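Local atomic coordinates of putative cell adhesion protein (Bacteroides eggerthii, PDB entry 4GPV), a protein that probably serves as a structural or adhesive subunit of a distinct type of pilus made by bacteria of the human gut. Residues G79-K84 with V139-G144; A17-K22 with T145-T150; F53-G58 with K85-A90; L61-Y66 with A74-G79; N130-G135 with G192-S197. All blocks are in the same frame, centred on the assembly; numbering follows the deposited sequence. Where two conformers were deposited one is given.

Interaction 1 (G79-K84 with V139-G144); sequences GTTAAK and VKFNGG
Phe141 and Val139 lean against Thr81 and Ala83 at one end of the larger mixed beta sheet, where a type I turn, Thr80 to Ala83, leads into strand 83-90 and faces a hairpin loop carrying a type I' turn from Phe141 to Gly144. The contact is mostly apolar. In a CH-pi contact the CA of Thr81 lies over one face of the Phe141 ring, 4.0 Å from its centroid and 21° off the ring normal, while Ala83 O comes to the ring edge near its plane. Val139 has CG1 anti to its own N (chi1 175°), which carries that methyl to Ala83, 4.2 Å from Ala83 CB. Ala17, Leu19 and Ala147 also pack on Phe141.

Polar contact across the segments rests on the backbone: Val139 N donates to Lys84 O at 2.9 Å, from well above the carbonyl plane although the N-H itself points nearly straight. Within the first turn, Thr80 OG1 accepts from Ala82 N in an ST turn, and Thr81 OG1 is tied to the backbone of Glu15. With its hydroxyl so engaged, Thr81 presents its methyl to the hairpin, CG2 lying 3.5 Å from Gly144 O.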
# COMPACT_ATOMS: atom_id res chain seq x y z
N GLY A 79 -24.10 -13.23 -19.23
CA GLY A 79 -23.07 -14.21 -19.53
C GLY A 79 -23.59 -15.57 -19.96
O GLY A 79 -24.79 -15.77 -20.13
N THR A 80 -22.66 -16.51 -20.14
CA THR A 80 -23.05 -17.82 -20.66
C THR A 80 -22.41 -18.95 -19.85
O THR A 80 -21.58 -18.70 -18.96
CB THR A 80 -22.64 -17.96 -22.15
OG1 THR A 80 -21.26 -18.29 -22.24
CG2 THR A 80 -22.98 -16.73 -23.03
N THR A 81 -22.74 -20.20 -20.23
CA THR A 81 -22.18 -21.40 -19.60
C THR A 81 -20.72 -21.63 -20.03
O THR A 81 -20.06 -22.56 -19.53
CB THR A 81 -23.04 -22.61 -19.91
OG1 THR A 81 -23.23 -22.73 -21.32
CG2 THR A 81 -24.37 -22.56 -19.18
N ALA A 82 -20.20 -20.73 -20.90
CA ALA A 82 -18.80 -20.76 -21.32
C ALA A 82 -17.90 -20.03 -20.31
O ALA A 82 -16.68 -20.17 -20.41
CB ALA A 82 -18.64 -20.15 -22.70
N ALA A 83 -18.46 -19.27 -19.32
CA ALA A 83 -17.64 -18.59 -18.31
C ALA A 83 -16.85 -19.62 -17.49
O ALA A 83 -17.43 -20.60 -17.02
CB ALA A 83 -18.51 -17.74 -17.38
N LYS A 84 -15.53 -19.39 -17.31
CA LYS A 84 -14.63 -20.27 -16.56
C LYS A 84 -13.96 -19.58 -15.36
O LYS A 84 -13.60 -20.25 -14.40
CB LYS A 84 -13.52 -20.80 -17.47
CG LYS A 84 -14.04 -21.77 -18.55
CD LYS A 84 -14.55 -23.11 -18.01
CE LYS A 84 -13.46 -24.00 -17.46
NZ LYS A 84 -14.01 -25.22 -16.80
N VAL A 139 -15.27 -20.54 -12.10
CA VAL A 139 -16.72 -20.59 -12.32
C VAL A 139 -17.07 -22.04 -12.66
O VAL A 139 -16.48 -22.58 -13.59
CB VAL A 139 -17.17 -19.61 -13.42
CG1 VAL A 139 -18.66 -19.75 -13.70
CG2 VAL A 139 -16.84 -18.17 -13.01
N LYS A 140 -18.01 -22.65 -11.92
CA LYS A 140 -18.41 -24.05 -12.16
C LYS A 140 -19.92 -24.18 -12.34
O LYS A 140 -20.68 -23.66 -11.53
CB LYS A 140 -17.96 -24.96 -11.00
CG LYS A 140 -16.45 -25.15 -10.93
CD LYS A 140 -16.05 -26.31 -10.03
CE LYS A 140 -15.80 -25.92 -8.59
NZ LYS A 140 -15.55 -27.11 -7.74
N PHE A 141 -20.33 -24.84 -13.42
CA PHE A 141 -21.75 -25.04 -13.75
C PHE A 141 -22.22 -26.48 -13.56
O PHE A 141 -23.42 -26.70 -13.35
CB PHE A 141 -22.03 -24.63 -15.21
CG PHE A 141 -22.00 -23.14 -15.44
CD1 PHE A 141 -23.12 -22.35 -15.19
CD2 PHE A 141 -20.85 -22.52 -15.92
CE1 PHE A 141 -23.09 -20.97 -15.41
CE2 PHE A 141 -20.83 -21.14 -16.15
CZ PHE A 141 -21.95 -20.38 -15.89
N ASN A 142 -21.30 -27.47 -13.73
CA ASN A 142 -21.57 -28.92 -13.64
C ASN A 142 -22.76 -29.35 -14.55
O ASN A 142 -23.70 -30.03 -14.10
CB ASN A 142 -21.78 -29.34 -12.19
CG ASN A 142 -20.49 -29.62 -11.46
OD1 ASN A 142 -20.15 -30.77 -11.19
ND2 ASN A 142 -19.73 -28.57 -11.16
N GLY A 143 -22.70 -28.95 -15.82
CA GLY A 143 -23.72 -29.27 -16.82
C GLY A 143 -24.96 -28.39 -16.81
O GLY A 143 -25.75 -28.44 -17.76
N GLY A 144 -25.11 -27.58 -15.76
CA GLY A 144 -26.25 -26.69 -15.60
C GLY A 144 -26.05 -25.30 -16.16
O GLY A 144 -25.02 -25.00 -16.76

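Interaction 2 (A17-K22 with T145-T150); sequences AVLTIK and TNAQVT
Ile21 and Val149 lie side by side and point the same way, with CD1 of Ile21 3.8 Å from Val149 CB. The bend of the isoleucine makes this possible: CG1 is anti to the carbonyl carbon (chi1 -44°), and a chi2 of -73° folds CD1 back towards the neighbouring strand. On the same buried face, Leu19 sets its CG against the CB of Ala147 and its CD2 against CG2 of Val149; Val139 from the adjoining loop packs on both Leu19 and Val149.

The two segments are neighbouring parallel strands, 18-24 and the start of 146-169, in the larger mixed sheet. Five backbone hydrogen bonds join them, from Val18 N to Thr145 O at one end to Lys22 N to Val149 O at the other, the latter 2.8 Å long. Strand 73-76 flanks strand 18-24 on its other edge, through bonds of Leu19 to Ile76 and Ile21 to Ala74.

The face bearing Val18, Thr20, Lys22, Asn146, Gln148 and Thr150 is more polar and more open. Lys22 runs out fully extended beyond CG, and its methylene chain passes across the end of Gln148, which in the conformer given bends at chi2 to come near Thr20 and Lys22, the orientation of its terminal amide being doubtful. With CG2 anti to the backbone N (chi1 -58°), Thr20 turns its methyl to the Gln148 side and leaves OG1 beside the N, where it meets a water at 2.9 Å. That water also donates to Ala147 O at 3.0 Å, joining the threonine hydroxyl to the opposite strand.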
# COMPACT_ATOMS: atom_id res chain seq x y z
N ALA A 17 -26.62 -18.09 -19.07
CA ALA A 17 -26.45 -18.54 -17.71
C ALA A 17 -26.83 -17.45 -16.73
O ALA A 17 -26.94 -16.27 -17.11
CB ALA A 17 -24.99 -18.93 -17.49
N VAL A 18 -27.03 -17.86 -15.49
CA VAL A 18 -27.25 -16.97 -14.36
C VAL A 18 -26.11 -17.25 -13.40
O VAL A 18 -25.91 -18.40 -13.01
CB VAL A 18 -28.64 -17.10 -13.68
CG1 VAL A 18 -28.77 -16.09 -12.54
CG2 VAL A 18 -29.76 -16.94 -14.70
N LEU A 19 -25.34 -16.21 -13.08
CA LEU A 19 -24.21 -16.30 -12.17
C LEU A 19 -24.49 -15.42 -10.97
O LEU A 19 -24.86 -14.25 -11.14
CB LEU A 19 -22.93 -15.83 -12.87
CG LEU A 19 -22.24 -16.79 -13.83
CD1 LEU A 19 -22.59 -16.48 -15.26
CD2 LEU A 19 -20.71 -16.68 -13.68
N THR A 20 -24.36 -16.00 -9.77
CA THR A 20 -24.55 -15.26 -8.51
C THR A 20 -23.15 -15.10 -7.93
O THR A 20 -22.48 -16.10 -7.69
CB THR A 20 -25.53 -16.00 -7.58
OG1 THR A 20 -26.78 -16.16 -8.26
CG2 THR A 20 -25.76 -15.24 -6.27
N ILE A 21 -22.71 -13.84 -7.78
CA ILE A 21 -21.38 -13.54 -7.27
C ILE A 21 -21.54 -13.05 -5.85
O ILE A 21 -22.38 -12.19 -5.59
CB ILE A 21 -20.61 -12.51 -8.15
CG1 ILE A 21 -20.73 -12.78 -9.68
CG2 ILE A 21 -19.12 -12.35 -7.68
CD1 ILE A 21 -19.94 -14.01 -10.28
N LYS A 22 -20.77 -13.65 -4.94
CA LYS A 22 -20.72 -13.27 -3.53
C LYS A 22 -19.32 -12.77 -3.21
O LYS A 22 -18.34 -13.43 -3.57
CB LYS A 22 -21.08 -14.44 -2.60
CG LYS A 22 -22.55 -14.84 -2.56
CD LYS A 22 -22.74 -15.98 -1.56
CE LYS A 22 -24.17 -16.44 -1.41
NZ LYS A 22 -24.29 -17.52 -0.38
N THR A 145 -27.04 -24.43 -15.95
CA THR A 145 -27.03 -23.06 -16.46
C THR A 145 -26.95 -22.06 -15.29
O THR A 145 -27.09 -20.87 -15.50
CB THR A 145 -28.29 -22.86 -17.32
OG1 THR A 145 -28.28 -21.54 -17.87
CG2 THR A 145 -29.54 -23.04 -16.54
N ASN A 146 -26.71 -22.56 -14.07
CA ASN A 146 -26.64 -21.71 -12.89
C ASN A 146 -25.34 -21.93 -12.16
O ASN A 146 -24.90 -23.07 -11.99
CB ASN A 146 -27.80 -21.99 -11.95
CG ASN A 146 -29.12 -21.99 -12.65
OD1 ASN A 146 -29.60 -23.02 -13.13
ND2 ASN A 146 -29.69 -20.81 -12.80
N ALA A 147 -24.72 -20.84 -11.74
CA ALA A 147 -23.47 -20.93 -11.00
C ALA A 147 -23.45 -19.98 -9.81
O ALA A 147 -23.92 -18.84 -9.90
CB ALA A 147 -22.28 -20.64 -11.91
N GLN A 148 -22.91 -20.49 -8.69
CA GLN A 148 -22.70 -19.72 -7.47
C GLN A 148 -21.20 -19.49 -7.37
O GLN A 148 -20.44 -20.45 -7.41
CB GLN A 148 -23.28 -20.48 -6.25
CG GLN A 148 -23.12 -19.76 -4.90
CD GLN A 148 -23.85 -18.44 -4.81
OE1 GLN A 148 -23.24 -17.38 -4.67
NE2 GLN A 148 -25.18 -18.48 -4.86
N VAL A 149 -20.75 -18.22 -7.33
CA VAL A 149 -19.31 -17.93 -7.29
C VAL A 149 -19.01 -17.07 -6.07
O VAL A 149 -19.64 -16.03 -5.92
CB VAL A 149 -18.82 -17.23 -8.60
CG1 VAL A 149 -17.31 -16.96 -8.57
CG2 VAL A 149 -19.19 -18.02 -9.85
N THR A 150 -18.08 -17.49 -5.20
CA THR A 150 -17.64 -16.71 -4.05
C THR A 150 -16.22 -16.21 -4.35
O THR A 150 -15.35 -17.01 -4.72
CB THR A 150 -17.72 -17.53 -2.74
OG1 THR A 150 -19.07 -17.90 -2.49
CG2 THR A 150 -17.22 -16.77 -1.54
O HOH W 1 -26.93 -18.50 -9.91

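Interaction 3 (F53-G58 with K85-A90); sequences FLFREG and KAYVVA
Phe55 and Tyr87 meet on one face of an antiparallel strand pair, 50-56 with 83-90, within the larger mixed sheet. Phe53 pairs with Tyr87 and Phe55 with Lys85 as hydrogen-bonded pairs, and Leu54 with Ala86 as a non-hydrogen-bonded pair. The bonds of the first pair are short and straight, Phe53 N to Tyr87 O being 2.8 Å at 173°, whereas the last, Lys85 N to Phe55 O, stretches to 3.2 Å.

Packing is close on both faces. On one, CD2 of Leu54 reaches CB of Ala86 at 3.7 Å, with Leu19 and Val149 of other strands against them. On the other, the aromatic side chains are covered by helix 106-111, whose Leu109 touches both Phe55 and Tyr87; Tyr87 OH bonds to Glu106, and Phe195 meets the tyrosine ring edge-to-face.

Towards the end of strand 50-56 the contact loosens. Lys85 starts on the aromatic face but its chain leads away to a salt bridge with Glu136, and Arg56 turns from the pair to Asp62. Back in the tight part, the Phe55 and Tyr87 planes stand at 76° to each other, and CD1 of Tyr87 comes to the phenylalanine edge, 3.5 Å from CD2 of Phe55.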
# COMPACT_ATOMS: atom_id res chain seq x y z
N PHE A 53 -15.41 -9.24 -13.96
CA PHE A 53 -15.02 -9.67 -15.30
C PHE A 53 -15.18 -11.17 -15.39
O PHE A 53 -14.70 -11.89 -14.50
CB PHE A 53 -13.56 -9.28 -15.62
CG PHE A 53 -13.23 -7.82 -15.41
CD1 PHE A 53 -12.94 -7.34 -14.13
CD2 PHE A 53 -13.19 -6.94 -16.48
CE1 PHE A 53 -12.65 -5.99 -13.92
CE2 PHE A 53 -12.91 -5.58 -16.27
CZ PHE A 53 -12.64 -5.11 -15.00
N LEU A 54 -15.84 -11.65 -16.44
CA LEU A 54 -16.02 -13.08 -16.64
C LEU A 54 -15.30 -13.50 -17.90
O LEU A 54 -15.47 -12.84 -18.92
CB LEU A 54 -17.51 -13.46 -16.72
CG LEU A 54 -18.37 -13.17 -15.49
CD1 LEU A 54 -19.87 -13.40 -15.81
CD2 LEU A 54 -17.96 -14.02 -14.33
N PHE A 55 -14.49 -14.56 -17.84
CA PHE A 55 -13.75 -14.99 -19.03
C PHE A 55 -14.00 -16.42 -19.38
O PHE A 55 -14.19 -17.26 -18.50
CB PHE A 55 -12.24 -14.81 -18.81
CG PHE A 55 -11.85 -13.37 -18.60
CD1 PHE A 55 -11.80 -12.48 -19.67
CD2 PHE A 55 -11.58 -12.89 -17.33
CE1 PHE A 55 -11.47 -11.14 -19.47
CE2 PHE A 55 -11.24 -11.54 -17.13
CZ PHE A 55 -11.20 -10.68 -18.19
N ARG A 56 -13.95 -16.72 -20.68
CA ARG A 56 -14.08 -18.07 -21.20
C ARG A 56 -12.71 -18.79 -21.07
O ARG A 56 -11.72 -18.16 -20.70
CB ARG A 56 -14.60 -18.04 -22.64
CG ARG A 56 -15.96 -17.38 -22.70
CD ARG A 56 -16.59 -17.33 -24.08
NE ARG A 56 -17.88 -16.65 -23.95
CZ ARG A 56 -18.49 -15.97 -24.91
NH1 ARG A 56 -17.99 -15.95 -26.14
NH2 ARG A 56 -19.63 -15.35 -24.67
N GLU A 57 -12.68 -20.11 -21.38
CA GLU A 57 -11.48 -20.95 -21.28
C GLU A 57 -10.30 -20.35 -22.06
O GLU A 57 -9.17 -20.36 -21.57
CB GLU A 57 -11.80 -22.39 -21.76
CG GLU A 57 -10.65 -23.39 -21.71
CD GLU A 57 -10.00 -23.71 -20.38
OE1 GLU A 57 -10.70 -23.66 -19.34
OE2 GLU A 57 -8.80 -24.05 -20.38
N GLY A 58 -10.58 -19.80 -23.23
CA GLY A 58 -9.56 -19.20 -24.08
C GLY A 58 -9.22 -17.74 -23.82
O GLY A 58 -8.56 -17.12 -24.66
N LYS A 85 -13.76 -18.25 -15.45
CA LYS A 85 -13.09 -17.48 -14.40
C LYS A 85 -13.79 -16.19 -14.15
O LYS A 85 -14.23 -15.53 -15.10
CB LYS A 85 -11.64 -17.17 -14.83
CG LYS A 85 -10.64 -18.31 -14.69
CD LYS A 85 -10.14 -18.51 -13.25
CE LYS A 85 -9.10 -17.52 -12.79
NZ LYS A 85 -8.78 -17.72 -11.36
N ALA A 86 -13.87 -15.79 -12.87
CA ALA A 86 -14.43 -14.50 -12.45
C ALA A 86 -13.36 -13.73 -11.71
O ALA A 86 -12.68 -14.30 -10.85
CB ALA A 86 -15.66 -14.72 -11.56
N TYR A 87 -13.10 -12.49 -12.14
CA TYR A 87 -12.18 -11.58 -11.48
C TYR A 87 -12.97 -10.42 -10.96
O TYR A 87 -13.90 -9.94 -11.65
CB TYR A 87 -11.12 -11.09 -12.47
CG TYR A 87 -10.14 -12.15 -12.93
CD1 TYR A 87 -10.45 -13.00 -13.98
CD2 TYR A 87 -8.85 -12.18 -12.42
CE1 TYR A 87 -9.53 -13.95 -14.43
CE2 TYR A 87 -7.91 -13.10 -12.89
CZ TYR A 87 -8.26 -13.99 -13.89
OH TYR A 87 -7.33 -14.89 -14.34
N VAL A 88 -12.62 -9.96 -9.75
CA VAL A 88 -13.33 -8.83 -9.13
C VAL A 88 -12.30 -7.79 -8.70
O VAL A 88 -11.30 -8.13 -8.06
CB VAL A 88 -14.22 -9.27 -7.92
CG1 VAL A 88 -14.88 -8.06 -7.24
CG2 VAL A 88 -15.29 -10.28 -8.34
N VAL A 89 -12.57 -6.53 -9.01
CA VAL A 89 -11.76 -5.41 -8.56
C VAL A 89 -12.71 -4.46 -7.86
O VAL A 89 -13.70 -4.07 -8.46
CB VAL A 89 -10.95 -4.71 -9.68
CG1 VAL A 89 -10.16 -3.53 -9.11
CG2 VAL A 89 -9.99 -5.68 -10.39
N ALA A 90 -12.42 -4.09 -6.61
CA ALA A 90 -13.29 -3.15 -5.89
C ALA A 90 -12.61 -1.80 -5.75
O ALA A 90 -11.38 -1.71 -5.62
CB ALA A 90 -13.58 -3.70 -4.49

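Interaction 4 (L61-Y66 with A74-G79)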
# COMPACT_ATOMS: atom_id res chain seq x y z
N LEU A 61 -13.68 -12.33 -23.12
CA LEU A 61 -14.73 -11.87 -22.20
C LEU A 61 -16.02 -12.67 -22.50
O LEU A 61 -16.37 -12.89 -23.66
CB LEU A 61 -14.99 -10.37 -22.35
CG LEU A 61 -14.10 -9.46 -21.52
CD1 LEU A 61 -14.19 -8.05 -22.00
CD2 LEU A 61 -14.45 -9.55 -20.02
N ASP A 62 -16.69 -13.14 -21.47
CA ASP A 62 -17.90 -13.93 -21.66
C ASP A 62 -19.10 -13.01 -21.86
O ASP A 62 -20.13 -13.40 -22.40
CB ASP A 62 -18.10 -14.86 -20.46
CG ASP A 62 -19.31 -15.76 -20.60
OD1 ASP A 62 -19.42 -16.47 -21.63
OD2 ASP A 62 -20.19 -15.67 -19.73
N CYS A 63 -18.92 -11.75 -21.46
CA CYS A 63 -19.88 -10.65 -21.55
C CYS A 63 -19.18 -9.37 -21.12
O CYS A 63 -18.07 -9.42 -20.56
CB CYS A 63 -21.11 -10.94 -20.70
SG CYS A 63 -20.74 -11.29 -18.95
N ALA A 64 -19.84 -8.21 -21.33
CA ALA A 64 -19.29 -6.92 -20.89
C ALA A 64 -19.14 -6.91 -19.34
O ALA A 64 -19.96 -7.49 -18.64
CB ALA A 64 -20.18 -5.77 -21.37
N PRO A 65 -18.10 -6.26 -18.79
CA PRO A 65 -17.93 -6.25 -17.32
C PRO A 65 -19.12 -5.67 -16.56
O PRO A 65 -19.83 -4.77 -17.04
CB PRO A 65 -16.67 -5.40 -17.12
CG PRO A 65 -15.94 -5.54 -18.43
CD PRO A 65 -17.00 -5.54 -19.46
N TYR A 66 -19.39 -6.26 -15.40
CA TYR A 66 -20.49 -5.87 -14.52
C TYR A 66 -20.03 -4.75 -13.61
O TYR A 66 -18.98 -4.87 -12.95
CB TYR A 66 -20.98 -7.08 -13.70
CG TYR A 66 -22.06 -6.74 -12.70
CD1 TYR A 66 -23.40 -6.72 -13.07
CD2 TYR A 66 -21.73 -6.39 -11.39
CE1 TYR A 66 -24.40 -6.39 -12.15
CE2 TYR A 66 -22.72 -6.03 -10.47
CZ TYR A 66 -24.05 -6.05 -10.85
OH TYR A 66 -25.02 -5.72 -9.94
N ALA A 74 -23.92 -9.90 -6.52
CA ALA A 74 -24.37 -9.51 -7.86
C ALA A 74 -25.04 -10.69 -8.57
O ALA A 74 -24.59 -11.83 -8.40
CB ALA A 74 -23.19 -9.02 -8.70
N THR A 75 -26.10 -10.43 -9.35
CA THR A 75 -26.76 -11.44 -10.18
C THR A 75 -26.46 -11.03 -11.62
O THR A 75 -26.92 -9.98 -12.08
CB THR A 75 -28.26 -11.56 -9.84
OG1 THR A 75 -28.39 -11.86 -8.45
CG2 THR A 75 -28.97 -12.64 -10.66
N ILE A 76 -25.66 -11.84 -12.33
CA ILE A 76 -25.27 -11.53 -13.69
C ILE A 76 -26.03 -12.46 -14.64
O ILE A 76 -25.93 -13.68 -14.49
CB ILE A 76 -23.73 -11.61 -13.87
CG1 ILE A 76 -23.01 -10.55 -12.98
CG2 ILE A 76 -23.36 -11.42 -15.35
CD1 ILE A 76 -21.51 -10.77 -12.79
N THR A 77 -26.78 -11.89 -15.61
CA THR A 77 -27.54 -12.73 -16.53
C THR A 77 -27.12 -12.53 -18.00
O THR A 77 -27.71 -13.14 -18.89
CB THR A 77 -29.05 -12.44 -16.40
OG1 THR A 77 -29.29 -11.10 -16.84
CG2 THR A 77 -29.57 -12.64 -14.98
N THR A 78 -26.11 -11.70 -18.24
CA THR A 78 -25.66 -11.40 -19.60
C THR A 78 -24.58 -12.36 -20.11
O THR A 78 -24.19 -12.27 -21.27
CB THR A 78 -25.14 -9.96 -19.65
OG1 THR A 78 -24.23 -9.78 -18.56
CG2 THR A 78 -26.27 -8.94 -19.58
N GLY A 79 -24.10 -13.23 -19.23
CA GLY A 79 -23.07 -14.21 -19.53
C GLY A 79 -23.59 -15.57 -19.96
O GLY A 79 -24.79 -15.77 -20.13
O HOH W 2 -22.57 -12.77 -23.50
O HOH W 3 -22.67 -7.73 -19.35
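The Tyr66 side chain lies across Ala74 and Ile76, meeting Ala74 CB through its CE2 at 3.5 Å and Ile76 CD1 through its CB at 3.8 Å. In Tyr66, CG is anti to the backbone N (chi1 176°), which swings the ring obliquely over Ile76 towards Ala74. An alanine at this position is likely to open a gap beside Ala74 and leave the CG1-CD1 arm of Ile76 less covered. At the other end, Cys63 directs its CB at Thr78 O, 3.4 Å away, and its SG comes near both Gly79 CA and Thr78 OG1. Asp62 OD2 lies against Gly79 CA, where a side chain would collide with the carboxylate.

No direct hydrogen bond crosses between the segments; two waters do this work. One donates to Asp62 O at 2.7 Å and to Thr78 O at 2.8 Å, and the other joins Ala64 O to Thr78 OG1. The arrangement is a connecting loop packed against a sheet strand and the residues after it: 61-66 links strand 50-56 to strand 66-68, while 74-79 runs from strand 73-76 into the next turn.

Further out, Asp62 is fixed through both carboxylate oxygens, OD2 accepting from Thr80 N. Backbone bonds of Asp62 to Leu54 and of Tyr66 to Val52 tether the loop to strand 50-56. Strand 18-24 supports the partner segment from its other side, and Gly79 is bonded to Ala17 just before that strand.

Interaction 5 (N130-G135 with G192-S197); sequences NLWMSG and GRFFGS
At the junction between the two beta sheets of the chain, the start of strand 133-138 packs against the loop between strand 176-193 and helix 198-201, with Trp132 meeting Phe194 and Ser134 bonded to its backbone. The Phe194 ring reaches over one face of the indole near its rim: CZ lies 3.5 Å from CE3 of Trp132, and CE1 is at a similar distance from the same atom. The ring planes are inclined at 39°, with centroids 5.1 Å apart, so this is an oblique meeting of rings. An alanine in place of Trp132 would probably leave the CE1-CZ side of Phe194 without its aromatic partner and open a gap beside that ring.

Ser134 makes the polar link. Its OG sits between the backbone N and the carbonyl carbon (chi1 72°) and donates to Phe194 O at 2.8 Å, in the carbonyl plane and on a lone pair. Its CB meanwhile comes to the edge of the Phe194 ring and lies 3.9 Å from CZ of Phe195. The Phe195 ring turns its edge to Gly135 O, with CE1 3.5 Å away, and is flanked by Leu109 and Leu110 of helix 106-111. Phe194 has Phe100 edge-to-face and Val89 against it.

The loop is held from within by Arg193 NE, which donates to Phe195 O from above the carbonyl plane, and Arg193 NH2 forms a salt bridge with Glu200. Immediately afterwards Ser197 OG accepts from Glu200 N, the serine N-cap of the short helix 198-201.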
# COMPACT_ATOMS: atom_id res chain seq x y z
N ASN A 130 -11.50 4.29 0.96
CA ASN A 130 -11.47 3.73 -0.40
C ASN A 130 -10.17 3.04 -0.63
O ASN A 130 -9.17 3.68 -1.01
CB ASN A 130 -11.72 4.81 -1.48
CG ASN A 130 -11.98 4.21 -2.85
OD1 ASN A 130 -13.09 3.76 -3.12
ND2 ASN A 130 -10.93 4.07 -3.68
N LEU A 131 -10.16 1.73 -0.38
CA LEU A 131 -8.96 0.92 -0.58
C LEU A 131 -9.21 -0.07 -1.73
O LEU A 131 -10.21 -0.77 -1.72
CB LEU A 131 -8.58 0.16 0.72
CG LEU A 131 -8.10 1.06 1.85
CD1 LEU A 131 -8.05 0.31 3.17
CD2 LEU A 131 -6.75 1.71 1.48
N TRP A 132 -8.29 -0.14 -2.69
CA TRP A 132 -8.46 -1.09 -3.80
C TRP A 132 -8.35 -2.51 -3.27
O TRP A 132 -7.48 -2.78 -2.43
CB TRP A 132 -7.37 -0.87 -4.87
CG TRP A 132 -7.49 0.41 -5.65
CD1 TRP A 132 -8.55 1.26 -5.70
CD2 TRP A 132 -6.50 0.94 -6.55
NE1 TRP A 132 -8.28 2.32 -6.53
CE2 TRP A 132 -7.03 2.14 -7.09
CE3 TRP A 132 -5.22 0.53 -6.95
CZ2 TRP A 132 -6.32 2.94 -7.99
CZ3 TRP A 132 -4.49 1.34 -7.84
CH2 TRP A 132 -5.05 2.53 -8.35
N MSE A 133 -9.22 -3.40 -3.74
CA MSE A 133 -9.23 -4.83 -3.39
C MSE A 133 -9.46 -5.63 -4.63
O MSE A 133 -10.08 -5.13 -5.59
CB MSE A 133 -10.31 -5.16 -2.36
CG MSE A 133 -10.08 -4.47 -1.00
SE MSE A 133 -11.58 -4.80 0.19
CE MSE A 133 -12.66 -3.26 -0.17
N SER A 134 -8.91 -6.83 -4.67
CA SER A 134 -9.12 -7.66 -5.84
C SER A 134 -9.14 -9.12 -5.45
O SER A 134 -8.64 -9.51 -4.39
CB SER A 134 -8.07 -7.37 -6.91
OG SER A 134 -6.81 -7.89 -6.51
N GLY A 135 -9.72 -9.93 -6.29
CA GLY A 135 -9.80 -11.37 -6.06
C GLY A 135 -10.28 -12.08 -7.30
O GLY A 135 -10.71 -11.44 -8.25
N GLY A 192 0.55 -0.52 -8.69
CA GLY A 192 -0.34 -1.40 -7.94
C GLY A 192 -0.90 -2.41 -8.92
O GLY A 192 -1.71 -2.04 -9.78
N ARG A 193 -0.44 -3.66 -8.83
CA ARG A 193 -0.90 -4.74 -9.67
C ARG A 193 -2.10 -5.38 -9.05
O ARG A 193 -2.05 -5.80 -7.87
CB ARG A 193 0.21 -5.78 -9.85
CG ARG A 193 1.12 -5.56 -11.02
CD ARG A 193 0.40 -5.80 -12.34
NE ARG A 193 0.40 -7.20 -12.78
CZ ARG A 193 1.27 -7.72 -13.64
NH1 ARG A 193 2.26 -6.98 -14.11
NH2 ARG A 193 1.17 -8.98 -14.01
N PHE A 194 -3.21 -5.45 -9.79
CA PHE A 194 -4.39 -6.09 -9.22
C PHE A 194 -4.28 -7.59 -9.26
O PHE A 194 -4.82 -8.26 -8.38
CB PHE A 194 -5.66 -5.63 -9.98
CG PHE A 194 -5.88 -4.15 -9.88
CD1 PHE A 194 -6.59 -3.60 -8.81
CD2 PHE A 194 -5.38 -3.28 -10.85
CE1 PHE A 194 -6.80 -2.22 -8.72
CE2 PHE A 194 -5.57 -1.89 -10.74
CZ PHE A 194 -6.26 -1.37 -9.68
N PHE A 195 -3.67 -8.14 -10.34
CA PHE A 195 -3.54 -9.59 -10.52
C PHE A 195 -2.10 -9.88 -10.89
O PHE A 195 -1.25 -9.00 -10.83
CB PHE A 195 -4.54 -10.09 -11.57
CG PHE A 195 -5.95 -9.74 -11.20
CD1 PHE A 195 -6.60 -10.41 -10.17
CD2 PHE A 195 -6.60 -8.68 -11.82
CE1 PHE A 195 -7.86 -10.02 -9.75
CE2 PHE A 195 -7.87 -8.29 -11.40
CZ PHE A 195 -8.52 -9.01 -10.40
N GLY A 196 -1.82 -11.12 -11.21
CA GLY A 196 -0.45 -11.49 -11.54
C GLY A 196 0.20 -12.20 -10.39
O GLY A 196 -0.41 -12.44 -9.34
N SER A 197 1.45 -12.55 -10.59
CA SER A 197 2.20 -13.32 -9.62
C SER A 197 2.59 -12.49 -8.42
O SER A 197 2.67 -11.26 -8.49
CB SER A 197 3.45 -13.89 -10.26
OG SER A 197 4.36 -12.84 -10.52

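Interactions 1 to 4 cluster at one end of the elongated molecule, their centres 8 to 12 Å apart, and all reach the same mixed sheet. Interaction 5 lies nearer the middle, about 25 Å between centres from interaction 1 and 14 Å from interaction 3, which it touches through strands 83-90 and 133-138. Along the chain, interaction 4 falls between the two segments of interaction 3, and both are enclosed by 17-22 and 145-150 of interaction 2; interactions 1 and 3 cross. Interactions 1 and 4 share Gly79, and Asp62 of interaction 4 is a shared node with interactions 1 and 3. Among the five, interaction 5 alone reaches the second sheet, through the loop after strand 176-193, and so joins the two sheets.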